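PDB 3P5M: enoyl-CoA hydratase/isomerase from Mycobacterium avium, which probably acts on the acyl chain of coenzyme A thioesters, as a hydratase or isomerase of the crotonase superfamily. Local coordinates for residues V95-H100 with D115-A120. Numbering follows the deposited sequence.
Sequences VIAGVH and DLVVAA
With chi1 at -53°, Asp115 turns its carboxylate back beside its own backbone N and toward Val95, where OD2 accepts a hydrogen bond from Val95 N at 2.9 Å through its anti lone pair. The same oxygen forms a salt bridge with Lys206, so the carboxylate joins the start of strand 95-99 to a charged group beyond the strand pair. Val99 and Val117 share nearly the same chi1 (180° and 172°), yet unlike branches meet: CG2 of Val99, beside its backbone N, crosses CG1 of Val117, beside its carbonyl carbon, at 3.7 Å. Ala97 lies on this face too, its CB against Val117 CG2. On the other face Ile96 stands side by side with Leu116 and Val118, its CG1 resting on Leu116 CB and its CG2 4.1 Å from Val118 CG2; helix 183-195 covers this layer through Val194 and Leu187. Gly98 adds no side chain there.

Between the faces runs a parallel ladder. Leu116 O receives Ala97 N, and Ala97 O receives Val118 N at 2.8 Å with a nearly linear C=O...N arrangement. Val118 O then accepts a hydrogen bond from Val99 N, which is tilted from the plane of that carbonyl, before Val99 O closes the series on Ala120 N. Where the strands begin, Val95 O receives weak bonds from the amides of Asp115 and Leu116. Strand 95-99 is followed by strand 102-104 of the smaller sheet and by helix 106-113 before the chain returns as the adjacent parallel strand 116-119, a turn of the beta-beta-alpha spiral characteristic of the crotonase fold.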
# COMPACT_ATOMS: atom_id res chain seq x y z
N VAL B 95 7.27 12.75 25.59
CA VAL B 95 8.38 11.79 25.74
C VAL B 95 8.53 11.15 24.36
O VAL B 95 7.55 10.61 23.81
CB VAL B 95 8.04 10.68 26.78
CG1 VAL B 95 9.19 9.70 26.96
CG2 VAL B 95 7.69 11.29 28.16
N ILE B 96 9.74 11.26 23.79
CA ILE B 96 10.02 10.70 22.48
C ILE B 96 11.00 9.54 22.57
O ILE B 96 12.08 9.68 23.14
CB ILE B 96 10.54 11.80 21.50
CG1 ILE B 96 9.44 12.82 21.27
CG2 ILE B 96 11.02 11.23 20.16
CD1 ILE B 96 9.91 14.15 21.52
N ALA B 97 10.60 8.40 22.00
CA ALA B 97 11.52 7.28 21.83
C ALA B 97 12.21 7.36 20.46
O ALA B 97 11.56 7.38 19.44
CB ALA B 97 10.76 5.94 22.02
N GLY B 98 13.54 7.45 20.44
CA GLY B 98 14.26 7.28 19.19
C GLY B 98 14.71 5.84 19.21
O GLY B 98 15.55 5.46 20.01
N VAL B 99 14.11 5.02 18.37
CA VAL B 99 14.36 3.57 18.41
C VAL B 99 15.22 3.13 17.21
O VAL B 99 14.79 3.19 16.05
CB VAL B 99 13.05 2.77 18.40
CG1 VAL B 99 13.34 1.26 18.44
CG2 VAL B 99 12.17 3.14 19.59
N HIS B 100 16.43 2.66 17.50
CA HIS B 100 17.24 2.02 16.46
C HIS B 100 17.39 0.57 16.91
O HIS B 100 17.26 0.26 18.10
CB HIS B 100 18.59 2.74 16.32
CG HIS B 100 19.58 2.34 17.37
ND1 HIS B 100 19.38 2.61 18.71
CD2 HIS B 100 20.74 1.64 17.28
CE1 HIS B 100 20.38 2.09 19.41
NE2 HIS B 100 21.21 1.50 18.57
N ASP B 115 4.99 9.14 23.82
CA ASP B 115 4.07 9.90 22.97
C ASP B 115 4.35 9.85 21.48
O ASP B 115 3.43 9.82 20.69
CB ASP B 115 4.02 11.33 23.46
CG ASP B 115 3.71 11.37 24.92
OD1 ASP B 115 2.59 10.95 25.25
OD2 ASP B 115 4.58 11.77 25.71
N LEU B 116 5.61 9.85 21.10
CA LEU B 116 6.01 9.75 19.70
C LEU B 116 7.15 8.78 19.68
O LEU B 116 7.91 8.72 20.65
CB LEU B 116 6.48 11.12 19.20
CG LEU B 116 5.48 12.28 19.29
CD1 LEU B 116 6.18 13.59 18.97
CD2 LEU B 116 4.26 12.06 18.35
N VAL B 117 7.25 7.98 18.62
CA VAL B 117 8.38 7.04 18.44
C VAL B 117 8.95 7.32 17.06
O VAL B 117 8.20 7.36 16.08
CB VAL B 117 7.92 5.56 18.50
CG1 VAL B 117 9.08 4.60 18.12
CG2 VAL B 117 7.35 5.24 19.92
N VAL B 118 10.26 7.55 17.00
CA VAL B 118 10.97 7.78 15.74
C VAL B 118 11.87 6.57 15.52
O VAL B 118 12.84 6.33 16.26
CB VAL B 118 11.80 9.11 15.76
CG1 VAL B 118 12.47 9.34 14.41
CG2 VAL B 118 10.93 10.36 16.13
N ALA B 119 11.51 5.77 14.53
CA ALA B 119 12.12 4.47 14.35
C ALA B 119 13.11 4.51 13.18
O ALA B 119 12.79 5.03 12.11
CB ALA B 119 11.03 3.38 14.10
N ALA B 120 14.32 3.99 13.43
CA ALA B 120 15.34 3.82 12.40
C ALA B 120 14.90 2.72 11.46
O ALA B 120 14.18 1.78 11.90
CB ALA B 120 16.69 3.47 13.07